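Local coordinates for synaptonemal complex protein 2 (Mus musculus, PDB 5IWZ), which helps build the axial and lateral elements of synaptonemal complexes in meiotic prophase and is required for normal chromosome synapsis and fertility, at residues K47-L61 against T93-W106. Sequence-based numbering, arbitrary orientation.
Sequences KQFLRKLDDLICREL and TMIKQGLVQKMVSW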
# COMPACT_ATOMS: atom_id res chain seq x y z
N LYS A 47 2.56 -34.12 -2.40
CA LYS A 47 2.55 -33.77 -0.98
C LYS A 47 3.74 -32.90 -0.60
O LYS A 47 3.68 -32.14 0.37
CB LYS A 47 2.53 -35.06 -0.16
CG LYS A 47 2.09 -34.93 1.27
CD LYS A 47 0.57 -34.84 1.37
CE LYS A 47 0.10 -35.07 2.82
NZ LYS A 47 -1.19 -34.37 3.08
N GLN A 48 4.84 -33.01 -1.36
CA GLN A 48 6.06 -32.24 -1.11
C GLN A 48 6.11 -30.92 -1.89
O GLN A 48 7.14 -30.25 -1.86
CB GLN A 48 7.29 -33.07 -1.47
CG GLN A 48 7.56 -34.24 -0.52
CD GLN A 48 6.62 -35.42 -0.74
OE1 GLN A 48 6.42 -35.87 -1.87
NE2 GLN A 48 6.04 -35.92 0.35
N PHE A 49 5.04 -30.55 -2.60
CA PHE A 49 5.04 -29.31 -3.38
C PHE A 49 5.32 -28.10 -2.49
O PHE A 49 6.15 -27.25 -2.83
CB PHE A 49 3.71 -29.15 -4.11
CG PHE A 49 3.67 -27.99 -5.09
CD1 PHE A 49 4.61 -27.88 -6.11
CD2 PHE A 49 2.67 -27.03 -5.02
CE1 PHE A 49 4.57 -26.83 -7.01
CE2 PHE A 49 2.62 -25.98 -5.93
CZ PHE A 49 3.57 -25.89 -6.92
N LEU A 50 4.64 -28.01 -1.34
CA LEU A 50 4.82 -26.86 -0.46
C LEU A 50 6.27 -26.75 0.03
O LEU A 50 6.83 -25.65 0.08
CB LEU A 50 3.86 -26.94 0.73
CG LEU A 50 4.00 -25.84 1.79
CD1 LEU A 50 3.81 -24.43 1.19
CD2 LEU A 50 3.02 -26.05 2.98
N ARG A 51 6.87 -27.87 0.42
CA ARG A 51 8.27 -27.88 0.84
C ARG A 51 9.18 -27.34 -0.25
O ARG A 51 10.13 -26.59 0.04
CB ARG A 51 8.71 -29.30 1.22
CG ARG A 51 10.21 -29.45 1.40
CD ARG A 51 10.78 -30.59 0.57
NE ARG A 51 12.24 -30.52 0.48
CZ ARG A 51 13.08 -31.29 1.17
NH1 ARG A 51 12.62 -32.22 2.01
NH2 ARG A 51 14.39 -31.15 1.02
N LYS A 52 8.95 -27.74 -1.51
CA LYS A 52 9.77 -27.24 -2.61
C LYS A 52 9.57 -25.75 -2.82
O LYS A 52 10.54 -25.02 -3.05
CB LYS A 52 9.44 -28.00 -3.90
CG LYS A 52 9.81 -29.49 -3.90
CD LYS A 52 9.20 -30.14 -5.14
CE LYS A 52 9.52 -31.61 -5.22
NZ LYS A 52 8.94 -32.19 -6.47
N LEU A 53 8.32 -25.28 -2.77
CA LEU A 53 8.05 -23.84 -2.80
C LEU A 53 8.82 -23.10 -1.71
O LEU A 53 9.47 -22.08 -1.97
CB LEU A 53 6.55 -23.58 -2.63
CG LEU A 53 5.64 -23.23 -3.80
CD1 LEU A 53 6.23 -23.68 -5.13
CD2 LEU A 53 4.26 -23.82 -3.58
N ASP A 54 8.75 -23.62 -0.48
CA ASP A 54 9.43 -22.98 0.64
C ASP A 54 10.93 -22.93 0.40
O ASP A 54 11.57 -21.89 0.61
CB ASP A 54 9.11 -23.73 1.93
CG ASP A 54 9.73 -23.08 3.16
OD1 ASP A 54 10.32 -23.81 3.97
OD2 ASP A 54 9.60 -21.85 3.33
N ASP A 55 11.51 -24.05 -0.04
CA ASP A 55 12.94 -24.11 -0.32
C ASP A 55 13.33 -23.09 -1.38
O ASP A 55 14.31 -22.35 -1.22
CB ASP A 55 13.33 -25.52 -0.77
CG ASP A 55 13.31 -26.55 0.37
OD1 ASP A 55 12.88 -26.21 1.50
OD2 ASP A 55 13.71 -27.72 0.12
N LEU A 56 12.59 -23.04 -2.48
CA LEU A 56 12.96 -22.16 -3.58
C LEU A 56 12.81 -20.69 -3.20
O LEU A 56 13.71 -19.88 -3.45
CB LEU A 56 12.11 -22.53 -4.80
CG LEU A 56 12.33 -21.72 -6.08
CD1 LEU A 56 13.73 -22.11 -6.50
CD2 LEU A 56 11.30 -22.14 -7.16
N ILE A 57 11.70 -20.32 -2.53
CA ILE A 57 11.50 -18.91 -2.19
C ILE A 57 12.54 -18.41 -1.19
O ILE A 57 13.10 -17.32 -1.35
CB ILE A 57 10.06 -18.70 -1.69
CG1 ILE A 57 9.08 -18.75 -2.86
CG2 ILE A 57 9.95 -17.38 -0.94
CD1 ILE A 57 7.63 -18.89 -2.42
N CYS A 58 12.84 -19.22 -0.16
CA CYS A 58 13.85 -18.82 0.82
C CYS A 58 15.22 -18.68 0.18
O CYS A 58 15.98 -17.76 0.50
CB CYS A 58 13.90 -19.84 1.97
SG CYS A 58 12.43 -19.82 3.05
N ARG A 59 15.57 -19.58 -0.74
CA ARG A 59 16.85 -19.45 -1.43
C ARG A 59 16.93 -18.17 -2.24
O ARG A 59 17.92 -17.43 -2.15
CB ARG A 59 17.09 -20.64 -2.35
CG ARG A 59 18.36 -20.50 -3.14
CD ARG A 59 18.46 -21.62 -4.15
NE ARG A 59 17.92 -21.27 -5.47
CZ ARG A 59 17.62 -22.18 -6.39
NH1 ARG A 59 17.80 -23.46 -6.11
NH2 ARG A 59 17.14 -21.82 -7.58
N GLU A 60 15.92 -17.90 -3.06
CA GLU A 60 15.94 -16.69 -3.89
C GLU A 60 15.91 -15.43 -3.03
O GLU A 60 16.57 -14.44 -3.37
CB GLU A 60 14.77 -16.72 -4.88
CG GLU A 60 14.87 -17.86 -5.90
CD GLU A 60 16.22 -17.85 -6.66
OE1 GLU A 60 16.98 -18.85 -6.58
OE2 GLU A 60 16.54 -16.82 -7.29
N LEU A 61 15.16 -15.43 -1.92
CA LEU A 61 15.23 -14.30 -0.99
C LEU A 61 16.65 -14.11 -0.46
O LEU A 61 17.18 -13.00 -0.46
CB LEU A 61 14.24 -14.50 0.16
CG LEU A 61 12.77 -14.35 -0.27
CD1 LEU A 61 11.79 -14.72 0.84
CD2 LEU A 61 12.53 -12.90 -0.72
N THR A 93 -5.11 -28.12 1.00
CA THR A 93 -4.09 -29.04 1.50
C THR A 93 -2.83 -28.30 1.94
O THR A 93 -2.22 -28.64 2.96
CB THR A 93 -3.75 -30.07 0.43
OG1 THR A 93 -4.96 -30.69 -0.01
CG2 THR A 93 -2.82 -31.13 1.00
N MET A 94 -2.41 -27.29 1.17
CA MET A 94 -1.22 -26.55 1.58
C MET A 94 -1.49 -25.74 2.84
O MET A 94 -0.61 -25.61 3.69
CB MET A 94 -0.73 -25.66 0.43
CG MET A 94 -0.08 -26.48 -0.67
SD MET A 94 0.82 -25.50 -1.90
CE MET A 94 -0.52 -24.67 -2.73
N ILE A 95 -2.71 -25.19 2.97
CA ILE A 95 -3.08 -24.52 4.21
C ILE A 95 -2.99 -25.49 5.37
O ILE A 95 -2.43 -25.17 6.43
CB ILE A 95 -4.49 -23.91 4.11
CG1 ILE A 95 -4.50 -22.72 3.17
CG2 ILE A 95 -5.00 -23.49 5.47
CD1 ILE A 95 -5.89 -22.32 2.80
N LYS A 96 -3.49 -26.72 5.18
CA LYS A 96 -3.39 -27.73 6.22
C LYS A 96 -1.95 -28.18 6.46
O LYS A 96 -1.64 -28.66 7.56
CB LYS A 96 -4.29 -28.93 5.88
CG LYS A 96 -3.61 -30.06 5.13
CD LYS A 96 -4.41 -31.38 5.17
CE LYS A 96 -3.62 -32.54 4.53
NZ LYS A 96 -2.30 -32.77 5.21
N GLN A 97 -1.07 -28.03 5.47
CA GLN A 97 0.34 -28.35 5.65
C GLN A 97 1.13 -27.19 6.26
O GLN A 97 2.32 -27.35 6.55
CB GLN A 97 0.97 -28.75 4.31
CG GLN A 97 0.54 -30.10 3.78
CD GLN A 97 1.14 -30.41 2.42
OE1 GLN A 97 0.72 -29.86 1.40
NE2 GLN A 97 2.15 -31.30 2.39
N GLY A 98 0.50 -26.03 6.44
CA GLY A 98 1.10 -24.91 7.13
C GLY A 98 1.52 -23.76 6.23
O GLY A 98 2.47 -23.04 6.56
N LEU A 99 0.81 -23.57 5.11
CA LEU A 99 1.23 -22.57 4.12
C LEU A 99 1.28 -21.17 4.71
O LEU A 99 2.19 -20.39 4.41
CB LEU A 99 0.29 -22.61 2.91
CG LEU A 99 0.32 -21.41 1.94
CD1 LEU A 99 1.71 -21.23 1.30
CD2 LEU A 99 -0.76 -21.59 0.88
N VAL A 100 0.31 -20.82 5.57
CA VAL A 100 0.27 -19.47 6.12
C VAL A 100 1.54 -19.18 6.94
O VAL A 100 2.09 -18.08 6.87
CB VAL A 100 -1.01 -19.27 6.96
CG1 VAL A 100 -1.00 -17.90 7.63
CG2 VAL A 100 -2.24 -19.42 6.08
N GLN A 101 2.03 -20.17 7.70
CA GLN A 101 3.25 -19.98 8.47
C GLN A 101 4.49 -19.94 7.58
O GLN A 101 5.44 -19.22 7.88
CB GLN A 101 3.41 -21.07 9.53
CG GLN A 101 2.55 -20.85 10.78
CD GLN A 101 1.07 -21.10 10.53
OE1 GLN A 101 0.69 -22.14 9.98
NE2 GLN A 101 0.23 -20.14 10.91
N LYS A 102 4.50 -20.69 6.47
CA LYS A 102 5.55 -20.46 5.48
C LYS A 102 5.51 -19.03 4.97
O LYS A 102 6.55 -18.38 4.83
CB LYS A 102 5.44 -21.45 4.33
CG LYS A 102 6.37 -22.65 4.46
CD LYS A 102 5.92 -23.62 5.51
CE LYS A 102 6.81 -24.86 5.56
NZ LYS A 102 8.16 -24.56 6.13
N MET A 103 4.32 -18.49 4.70
CA MET A 103 4.26 -17.12 4.20
C MET A 103 4.72 -16.11 5.25
O MET A 103 5.32 -15.09 4.89
CB MET A 103 2.86 -16.79 3.71
CG MET A 103 2.47 -17.76 2.63
SD MET A 103 1.54 -17.02 1.30
CE MET A 103 2.31 -15.42 1.15
N VAL A 104 4.47 -16.37 6.54
CA VAL A 104 5.04 -15.53 7.59
C VAL A 104 6.56 -15.56 7.52
O VAL A 104 7.24 -14.52 7.56
CB VAL A 104 4.53 -15.98 8.97
CG1 VAL A 104 5.33 -15.30 10.10
CG2 VAL A 104 3.05 -15.68 9.10
N SER A 105 7.11 -16.76 7.38
CA SER A 105 8.55 -16.93 7.22
C SER A 105 9.07 -16.19 5.99
O SER A 105 10.11 -15.53 6.06
CB SER A 105 8.87 -18.42 7.13
OG SER A 105 10.18 -18.61 6.66
N TRP A 106 8.38 -16.29 4.85
CA TRP A 106 8.87 -15.59 3.66
C TRP A 106 8.86 -14.09 3.89
O TRP A 106 9.80 -13.38 3.50
CB TRP A 106 8.05 -15.95 2.42
CG TRP A 106 7.99 -17.43 2.14
CD1 TRP A 106 8.86 -18.40 2.59
CD2 TRP A 106 6.99 -18.12 1.38
NE1 TRP A 106 8.46 -19.65 2.14
CE2 TRP A 106 7.31 -19.50 1.40
CE3 TRP A 106 5.84 -17.70 0.68
CZ2 TRP A 106 6.54 -20.45 0.75
CZ3 TRP A 106 5.07 -18.66 0.03
CH2 TRP A 106 5.43 -20.01 0.07
O HOH W 1 2.40 -29.80 -0.90
O HOH W 2 10.56 -20.99 5.89
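With CG of Asp54 anti to its own nitrogen (chi1 -177°) and CG of Trp106 anti to its carbonyl carbon (chi1 -56°), carboxylate and indole meet nearly coplanar. Trp106 NE1 donates to Asp54 OD2 at 2.7 Å, in the ring plane and on the anti lone pair of the oxygen. Lys102, bent at chi2 and chi4, lays CG against the same carboxylate and forms a salt bridge with it, NZ to OD1 3.1 Å, whose hydrogen bond is weak. A water donates to Asp54 OD2 and lies close to Ser105 OG. Over one face of the indole, Ile57 CD1 makes a CH-pi contact 3.5 Å from the centroid of the six-membered ring; the ring sits as a knob among Leu53, Asp54, Ile57 and Cys58. Were Trp106 an alanine, Asp54 would probably lose its indole donor and a gap would be likely to open beside Ile57 CD1. Helices 49-61 and 99-106 pack side by side, 7° from parallel at 10.6 Å, within the armadillo-repeat-like domain; Leu99 and Met103 of the second helix also touch helix 123-141, Met103 from the side turned away from the first. Helix 93-97 instead crosses steeply, the chain turning at Gly98 in a Schellman motif. Across this bend Leu50 reaches Leu99 CD1 with its CD1 and lies against Gln97 CB with its CD2, at 3.6 Å, while Met94 SD stands 3.9 Å from Phe49 CD2. Gln97 extends its amide to the start of the first helix, where NE2 donates in plane and nearly straight to Lys47 O (2.7 Å) and a water that accepts from Leu50 N probably donates to OE1.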